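Local coordinates for protein putative dienelactone hydrolase (Klebsiella pneumoniae subsp. pneumoniae MGH 78578, PDB 3F67) that is a putative dienelactone hydrolase of the alpha/beta-hydrolase superfamily, probably acting on ester or lactone bonds, at residues C52-Q57 / D229-M234; G121-G126 / A210-N215. One frame throughout, in Å; residues are numbered along the deposited sequence.

In the fold
Contacts 1 and 2 illustrate how an alpha/beta hydrolase packs helices on both faces of its sheet and sets its probable active site at the carboxyl ends of the strands. Their centres lie 14 Å apart, and their nearest atoms come within about 4 Å without touching. The pairing of 121-126 with 210-215 falls within the long span of chain that 52-57 and 229-234 bring together. Contact 2 holds the cysteine and histidine of a presumed Cys-His-Asp triad; contact 1, between two helices, has its centre farther from that of the chain (13 Å against 9 Å for contact 2). W145 connects them: W231 and M234 touch it in contact 1, and the ring of F122 meets it in contact 2.

Contact 1: C52-Q57 / D229-M234; sequences CRRLAQ and DGWQRM
Helices 46-57 and 224-238, which lie over one face of the central sheet, are joined by R54, L55, W231 and M234. Their local axes stay 12.7 Å apart at an angle of 52°, a separation bridged by long side chains, chiefly the indole of W231. R54 comes over one face of that indole. Its CZ stands 4.0 Å from the centroid of the six-membered ring of W231 and only 14° off the ring normal, a cation-pi contact in which the two planes are tilted rather than stacked flat. The outer nitrogen goes closest: R54 NH2 is 3.4 Å from W231 CD2, near the seam of the two rings. A bend at chi3 (52°) turns the R54 guanidinium back over the indole, while CB of the same arginine rests against CZ2.

The opposite face of W231 is covered from its own helix, where the methyl CE of selenomethionine M234 sits over the ring, so the indole is sandwiched between a charged group and a methyl. L55 meets both residues, with CG 4.0 Å from W231 CH2 and CD2 3.6 Å from M234 CE, crossing the latter side chain at about a right angle. The polar atom of the indole is satisfied at its edge: a water lying in the ring plane accepts from W231 NE1 at 2.9 Å and donates to R54 O at 2.9 Å, tying the ring to the backbone of the other helix. Below, L55 reaches V35 and V37 while M234 lies on V143 and W145. Two helices bridged side by side above parallel strands in this way exemplify the layered alpha-beta-alpha sandwich of alpha/beta hydrolases.

Contact 2: G121-G126 / A210-N215; sequences GFCWGG and ADHAFN
The backbone N of H212, whose ring meets C123 across the contact, donates to D211 OD1 at 2.6 Å with an N-H...O angle of 148°, meeting the carboxylate on its anti side and somewhat out of its plane. The H212 imidazole is held from elsewhere: its ND1 is hydrogen-bonded to OD2 of D180. The other ring nitrogen points to the cysteine, and C123 SG lies at the ring edge, in the plane of the imidazole. The distance from C123 SG to H212 NE2 is 2.7 Å, a value to be read with caution because C123 is modelled in two conformers. The H212 ring swings out toward the sulfur because chi1 (-164°) sets its CG opposite the backbone nitrogen. C123, H212 and D180 thus have the layout of a Cys-His-Asp triad, consistent with the dienelactone hydrolase family.

C123 occupies the N-cap position of the following helix, and its positive phi of 65° gives the strained backbone consistent with a nucleophile elbow. The G-x-C-x-G sequence suits so sharp a turn, for G121 CA passes only 3.6 Å from G125 O, and G125 N already bonds back to F122 O at 2.8 Å. A second touch lies deeper: N215 ND2 approaches F122 CE1 to 3.5 Å, with the amide and ring planes nearly parallel although the two side chains run at a slant.

Strand 116-122 delivers the elbow, helix 124-133 leads away from it, and the histidine loop follows strand 202-207 before helix 224-238. F122 and N215 both press on L51 of helix 46-57, while backbone bonds from G121 and C123 to W145 fasten the elbow to strand 141-145.

Contact 1: C52-Q57 / D229-M234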
ATOM      1  N   CYS A  52       0.989   5.437   9.741  1.00 13.29           N
ATOM      2  CA  CYS A  52      -0.453   5.519  10.041  1.00 13.52           C
ATOM      3  C   CYS A  52      -0.706   6.762  10.899  1.00 12.93           C
ATOM      4  O   CYS A  52      -1.672   7.507  10.685  1.00 15.02           O
ATOM      5  CB  CYS A  52      -0.902   4.281  10.837  1.00 12.58           C
ATOM      6  SG  CYS A  52      -0.984   2.792   9.784  1.00 16.72           S
ATOM      7  N   ARG A  53       0.177   6.993  11.877  1.00 13.57           N
ATOM      8  CA  ARG A  53       0.007   8.176  12.730  1.00 13.10           C
ATOM      9  C   ARG A  53       0.163   9.490  11.924  1.00 13.75           C
ATOM     10  O   ARG A  53      -0.601  10.446  12.154  1.00 14.80           O
ATOM     11  CB  ARG A  53       1.004   8.152  13.888  1.00 13.35           C
ATOM     12  CG  ARG A  53       0.675   7.048  14.874  1.00 12.84           C
ATOM     13  CD  ARG A  53       1.543   7.148  16.111  1.00 12.99           C
ATOM     14  NE  ARG A  53       2.992   6.980  15.897  1.00 15.34           N
ATOM     15  CZ  ARG A  53       3.662   5.844  15.989  1.00 17.52           C
ATOM     16  NH1 ARG A  53       3.029   4.692  16.221  1.00 16.51           N
ATOM     17  NH2 ARG A  53       5.010   5.872  15.831  1.00 15.48           N
ATOM     18  N   ARG A  54       1.118   9.516  10.978  1.00 14.43           N
ATOM     19  CA  ARG A  54       1.317  10.700  10.125  1.00 13.99           C
ATOM     20  C   ARG A  54       0.090  10.965   9.257  1.00 14.85           C
ATOM     21  O   ARG A  54      -0.325  12.134   9.082  1.00 14.24           O
ATOM     22  CB  ARG A  54       2.603  10.556   9.294  1.00 13.28           C
ATOM     23  CG  ARG A  54       3.850  10.664  10.190  1.00 15.17           C
ATOM     24  CD  ARG A  54       5.117  10.467   9.401  1.00 14.84           C
ATOM     25  NE  ARG A  54       5.175  11.337   8.222  1.00 15.77           N
ATOM     26  CZ  ARG A  54       5.944  11.108   7.169  1.00 17.08           C
ATOM     27  NH1 ARG A  54       6.784  10.080   7.180  1.00 16.62           N
ATOM     28  NH2 ARG A  54       5.937  11.972   6.129  1.00 17.53           N
ATOM     29  N   LEU A  55      -0.520   9.896   8.758  1.00 14.08           N
ATOM     30  CA  LEU A  55      -1.778  10.048   7.978  1.00 14.32           C
ATOM     31  C   LEU A  55      -2.932  10.536   8.849  1.00 14.88           C
ATOM     32  O   LEU A  55      -3.762  11.360   8.403  1.00 15.24           O
ATOM     33  CB  LEU A  55      -2.152   8.711   7.308  1.00 14.18           C
ATOM     34  CG  LEU A  55      -1.278   8.368   6.074  1.00 15.73           C
ATOM     35  CD1 LEU A  55      -1.428   6.882   5.671  1.00 17.30           C
ATOM     36  CD2 LEU A  55      -1.638   9.284   4.889  1.00 17.04           C
ATOM     37  N   ALA A  56      -3.006  10.043  10.084  1.00 14.83           N
ATOM     38  CA  ALA A  56      -4.060  10.484  11.018  1.00 14.99           C
ATOM     39  C   ALA A  56      -3.921  11.987  11.341  1.00 15.36           C
ATOM     40  O   ALA A  56      -4.917  12.672  11.472  1.00 15.55           O
ATOM     41  CB  ALA A  56      -4.027   9.658  12.298  1.00 14.10           C
ATOM     42  N   GLN A  57      -2.693  12.498  11.381  1.00 15.80           N
ATOM     43  CA  GLN A  57      -2.459  13.931  11.611  1.00 16.50           C
ATOM     44  C   GLN A  57      -2.998  14.759  10.453  1.00 17.74           C
ATOM     45  O   GLN A  57      -3.226  15.948  10.604  1.00 17.91           O
ATOM     46  CB  GLN A  57      -0.978  14.210  11.789  1.00 16.89           C
ATOM     47  CG  GLN A  57      -0.423  13.590  13.018  1.00 20.07           C
ATOM     48  CD  GLN A  57       1.078  13.825  13.149  1.00 24.65           C
ATOM     49  OE1 GLN A  57       1.838  13.578  12.220  1.00 26.81           O
ATOM     50  NE2 GLN A  57       1.502  14.278  14.309  1.00 28.85           N
ATOM     51  N   ASP A 229       8.661  15.166  -0.971  1.00 14.98           N
ATOM     52  CA  ASP A 229       7.876  15.486  -2.169  1.00 14.88           C
ATOM     53  C   ASP A 229       6.808  14.421  -2.424  1.00 15.05           C
ATOM     54  O   ASP A 229       5.652  14.740  -2.729  1.00 14.73           O
ATOM     55  CB  ASP A 229       8.791  15.648  -3.393  1.00 14.46           C
ATOM     56  CG  ASP A 229       8.025  16.108  -4.620  1.00 18.52           C
ATOM     57  OD1 ASP A 229       7.816  17.327  -4.729  1.00 20.88           O
ATOM     58  OD2 ASP A 229       7.593  15.274  -5.449  1.00 17.05           O
ATOM     59  N   GLY A 230       7.196  13.149  -2.325  1.00 13.72           N
ATOM     60  CA  GLY A 230       6.229  12.038  -2.551  1.00 14.14           C
ATOM     61  C   GLY A 230       5.079  12.079  -1.568  1.00 13.84           C
ATOM     62  O   GLY A 230       3.895  11.893  -1.942  1.00 14.02           O
ATOM     63  N   TRP A 231       5.398  12.378  -0.310  1.00 13.65           N
ATOM     64  CA  TRP A 231       4.352  12.453   0.714  1.00 14.30           C
ATOM     65  C   TRP A 231       3.352  13.577   0.354  1.00 14.35           C
ATOM     66  O   TRP A 231       2.135  13.393   0.462  1.00 13.21           O
ATOM     67  CB  TRP A 231       4.974  12.742   2.080  1.00 14.74           C
ATOM     68  CG  TRP A 231       4.025  12.480   3.240  1.00 14.58           C
ATOM     69  CD1 TRP A 231       3.406  13.408   4.020  1.00 16.06           C
ATOM     70  CD2 TRP A 231       3.663  11.187   3.774  1.00 16.16           C
ATOM     71  NE1 TRP A 231       2.619  12.764   4.981  1.00 16.05           N
ATOM     72  CE2 TRP A 231       2.774  11.415   4.859  1.00 17.54           C
ATOM     73  CE3 TRP A 231       3.991   9.866   3.419  1.00 16.81           C
ATOM     74  CZ2 TRP A 231       2.213  10.372   5.615  1.00 17.80           C
ATOM     75  CZ3 TRP A 231       3.420   8.815   4.150  1.00 17.58           C
ATOM     76  CH2 TRP A 231       2.545   9.084   5.251  1.00 17.79           C
ATOM     77  N   GLN A 232       3.868  14.713  -0.140  1.00 13.88           N
ATOM     78  CA  GLN A 232       2.959  15.810  -0.500  1.00 14.34           C
ATOM     79  C   GLN A 232       2.158  15.442  -1.747  1.00 13.51           C
ATOM     80  O   GLN A 232       0.957  15.767  -1.809  1.00 13.34           O
ATOM     81  CB  GLN A 232       3.737  17.115  -0.715  1.00 15.06           C
ATOM     82  CG  GLN A 232       4.358  17.677   0.615  1.00 16.85           C
ATOM     83  CD  GLN A 232       3.308  17.789   1.761  1.00 22.57           C
ATOM     84  OE1 GLN A 232       3.498  17.260   2.893  1.00 22.93           O
ATOM     85  NE2 GLN A 232       2.161  18.421   1.447  1.00 20.87           N
ATOM     86  N   ARG A 233       2.775  14.721  -2.678  1.00 13.45           N
ATOM     87  CA  ARG A 233       2.027  14.284  -3.912  1.00 12.38           C
ATOM     88  C   ARG A 233       0.946  13.290  -3.533  1.00 13.35           C
ATOM     89  O   ARG A 233      -0.134  13.312  -4.099  1.00 12.58           O
ATOM     90  CB  ARG A 233       2.956  13.645  -4.963  1.00 13.42           C
ATOM     91  CG  ARG A 233       3.845  14.684  -5.716  1.00 13.25           C
ATOM     92  CD  ARG A 233       4.715  13.999  -6.762  1.00 13.66           C
ATOM     93  NE  ARG A 233       5.530  15.041  -7.412  1.00 15.93           N
ATOM     94  CZ  ARG A 233       5.173  15.728  -8.491  1.00 18.17           C
ATOM     95  NH1 ARG A 233       4.028  15.460  -9.114  1.00 18.52           N
ATOM     96  NH2 ARG A 233       6.026  16.644  -8.996  1.00 17.37           N
HETATM   97  N   MSE A 234       1.226  12.424  -2.559  1.00 13.13           N
HETATM   98  CA  MSE A 234       0.202  11.473  -2.089  1.00 13.47           C
HETATM   99  C   MSE A 234      -1.004  12.208  -1.480  1.00 14.19           C
HETATM  100  O   MSE A 234      -2.167  11.942  -1.818  1.00 14.58           O
HETATM  101  CB  MSE A 234       0.799  10.525  -1.051  1.00 12.21           C
HETATM  102  CG  MSE A 234      -0.218   9.533  -0.451  1.00 14.89           C
HETATM  103 SE   MSE A 234       0.563   8.697   1.140  0.90 16.02          SE
HETATM  104  CE  MSE A 234       0.620  10.285   2.237  1.00 15.49           C
TER
HETATM  105  O   HOH W   1       1.451  13.786   7.478  1.00 22.99           O

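Contact 2: G121-G126 / A210-N215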
ATOM      1  N   GLY A 121       0.595   2.036  -0.316  1.00 14.48           N
ATOM      2  CA  GLY A 121       1.400   0.869   0.085  1.00 14.45           C
ATOM      3  C   GLY A 121       2.812   1.009  -0.432  1.00 14.76           C
ATOM      4  O   GLY A 121       3.050   1.737  -1.391  1.00 14.26           O
ATOM      5  N   PHE A 122       3.744   0.291   0.209  1.00 14.38           N
ATOM      6  CA  PHE A 122       5.176   0.517  -0.019  1.00 13.81           C
ATOM      7  C   PHE A 122       5.847  -0.789  -0.375  1.00 14.96           C
ATOM      8  O   PHE A 122       5.628  -1.777   0.299  1.00 16.47           O
ATOM      9  CB  PHE A 122       5.824   1.082   1.274  1.00 14.22           C
ATOM     10  CG  PHE A 122       5.179   2.361   1.714  1.00 15.24           C
ATOM     11  CD1 PHE A 122       5.696   3.586   1.296  1.00 15.43           C
ATOM     12  CD2 PHE A 122       4.015   2.314   2.500  1.00 17.13           C
ATOM     13  CE1 PHE A 122       5.034   4.823   1.677  1.00 16.20           C
ATOM     14  CE2 PHE A 122       3.337   3.499   2.841  1.00 16.68           C
ATOM     15  CZ  PHE A 122       3.856   4.741   2.436  1.00 14.22           C
ATOM     16  N   CYS A 123       6.647  -0.758  -1.432  0.50 15.48           N
ATOM     17  CA  CYS A 123       7.488  -1.884  -1.772  0.50 16.82           C
ATOM     18  C   CYS A 123       6.605  -3.082  -2.160  0.50 16.23           C
ATOM     19  O   CYS A 123       5.818  -2.965  -3.116  0.50 15.70           O
ATOM     20  CB  CYS A 123       8.419  -2.179  -0.601  0.50 17.70           C
ATOM     21  SG  CYS A 123       9.627  -3.249  -1.154  0.50 23.29           S
ATOM     22  N   TRP A 124       6.686  -4.203  -1.432  1.00 15.31           N
ATOM     23  CA  TRP A 124       5.718  -5.325  -1.634  1.00 15.15           C
ATOM     24  C   TRP A 124       4.271  -4.777  -1.656  1.00 15.22           C
ATOM     25  O   TRP A 124       3.421  -5.144  -2.512  1.00 14.71           O
ATOM     26  CB  TRP A 124       5.883  -6.373  -0.508  1.00 15.11           C
ATOM     27  CG  TRP A 124       4.924  -7.517  -0.591  1.00 14.98           C
ATOM     28  CD1 TRP A 124       5.088  -8.694  -1.304  1.00 15.36           C
ATOM     29  CD2 TRP A 124       3.654  -7.592   0.034  1.00 16.30           C
ATOM     30  NE1 TRP A 124       3.972  -9.514  -1.138  1.00 15.04           N
ATOM     31  CE2 TRP A 124       3.094  -8.865  -0.294  1.00 14.94           C
ATOM     32  CE3 TRP A 124       2.950  -6.731   0.917  1.00 14.37           C
ATOM     33  CZ2 TRP A 124       1.832  -9.271   0.185  1.00 16.67           C
ATOM     34  CZ3 TRP A 124       1.682  -7.144   1.397  1.00 16.24           C
ATOM     35  CH2 TRP A 124       1.152  -8.389   1.025  1.00 16.66           C
ATOM     36  N   GLY A 125       4.011  -3.870  -0.713  1.00 13.93           N
ATOM     37  CA  GLY A 125       2.712  -3.226  -0.572  1.00 13.95           C
ATOM     38  C   GLY A 125       2.310  -2.286  -1.705  1.00 14.45           C
ATOM     39  O   GLY A 125       1.103  -2.074  -1.937  1.00 15.73           O
ATOM     40  N   GLY A 126       3.306  -1.766  -2.415  1.00 14.74           N
ATOM     41  CA  GLY A 126       3.047  -0.895  -3.570  1.00 13.91           C
ATOM     42  C   GLY A 126       2.570  -1.736  -4.736  1.00 13.46           C
ATOM     43  O   GLY A 126       1.715  -1.286  -5.486  1.00 13.76           O
ATOM     44  N   ALA A 210      16.548   8.941  -6.219  1.00 17.73           N
ATOM     45  CA  ALA A 210      16.062   8.011  -5.199  1.00 17.88           C
ATOM     46  C   ALA A 210      16.260   6.555  -5.573  1.00 17.80           C
ATOM     47  O   ALA A 210      16.082   6.177  -6.718  1.00 17.85           O
ATOM     48  CB  ALA A 210      14.557   8.251  -4.965  1.00 17.11           C
ATOM     49  N   ASP A 211      16.535   5.734  -4.571  1.00 19.03           N
ATOM     50  CA  ASP A 211      16.615   4.282  -4.738  1.00 19.36           C
ATOM     51  C   ASP A 211      15.271   3.689  -4.342  1.00 20.17           C
ATOM     52  O   ASP A 211      14.285   4.437  -4.080  1.00 19.67           O
ATOM     53  CB  ASP A 211      17.702   3.768  -3.782  1.00 20.61           C
ATOM     54  CG  ASP A 211      18.280   2.417  -4.176  1.00 23.54           C
ATOM     55  OD1 ASP A 211      17.644   1.613  -4.900  1.00 21.80           O
ATOM     56  OD2 ASP A 211      19.423   2.171  -3.716  1.00 27.60           O
ATOM     57  N   HIS A 212      15.205   2.355  -4.287  1.00 19.09           N
ATOM     58  CA  HIS A 212      14.067   1.657  -3.680  1.00 19.03           C
ATOM     59  C   HIS A 212      13.922   2.095  -2.226  1.00 18.48           C
ATOM     60  O   HIS A 212      14.912   2.460  -1.586  1.00 18.45           O
ATOM     61  CB  HIS A 212      14.305   0.122  -3.720  1.00 19.79           C
ATOM     62  CG  HIS A 212      13.058  -0.683  -3.477  1.00 20.91           C
ATOM     63  ND1 HIS A 212      12.078  -0.864  -4.440  1.00 21.60           N
ATOM     64  CD2 HIS A 212      12.619  -1.328  -2.369  1.00 22.06           C
ATOM     65  CE1 HIS A 212      11.108  -1.614  -3.943  1.00 20.14           C
ATOM     66  NE2 HIS A 212      11.405  -1.899  -2.684  1.00 22.41           N
ATOM     67  N   ALA A 213      12.685   2.105  -1.712  1.00 17.78           N
ATOM     68  CA  ALA A 213      12.442   2.343  -0.276  1.00 17.51           C
ATOM     69  C   ALA A 213      12.949   3.724   0.176  1.00 16.76           C
ATOM     70  O   ALA A 213      13.452   3.913   1.298  1.00 18.15           O
ATOM     71  CB  ALA A 213      13.048   1.211   0.600  1.00 17.17           C
ATOM     72  N   PHE A 214      12.756   4.701  -0.688  1.00 16.44           N
ATOM     73  CA  PHE A 214      13.283   6.037  -0.372  1.00 14.93           C
ATOM     74  C   PHE A 214      12.487   6.796   0.690  1.00 15.13           C
ATOM     75  O   PHE A 214      12.931   7.826   1.183  1.00 14.17           O
ATOM     76  CB  PHE A 214      13.484   6.880  -1.655  1.00 14.80           C
ATOM     77  CG  PHE A 214      12.202   7.255  -2.370  1.00 13.34           C
ATOM     78  CD1 PHE A 214      11.397   8.325  -1.895  1.00 14.45           C
ATOM     79  CD2 PHE A 214      11.827   6.598  -3.547  1.00 15.10           C
ATOM     80  CE1 PHE A 214      10.235   8.685  -2.597  1.00 14.76           C
ATOM     81  CE2 PHE A 214      10.646   6.962  -4.256  1.00 13.53           C
ATOM     82  CZ  PHE A 214       9.865   8.002  -3.771  1.00 13.43           C
ATOM     83  N   ASN A 215      11.286   6.310   1.009  1.00 14.72           N
ATOM     84  CA  ASN A 215      10.541   6.876   2.109  1.00 14.51           C
ATOM     85  C   ASN A 215      10.828   6.239   3.465  1.00 15.79           C
ATOM     86  O   ASN A 215      10.284   6.678   4.487  1.00 16.22           O
ATOM     87  CB  ASN A 215       9.043   6.739   1.786  1.00 13.04           C
ATOM     88  CG  ASN A 215       8.178   7.609   2.671  1.00 13.11           C
ATOM     89  OD1 ASN A 215       8.358   8.841   2.735  1.00 14.53           O
ATOM     90  ND2 ASN A 215       7.233   6.977   3.387  1.00 14.53           N
TER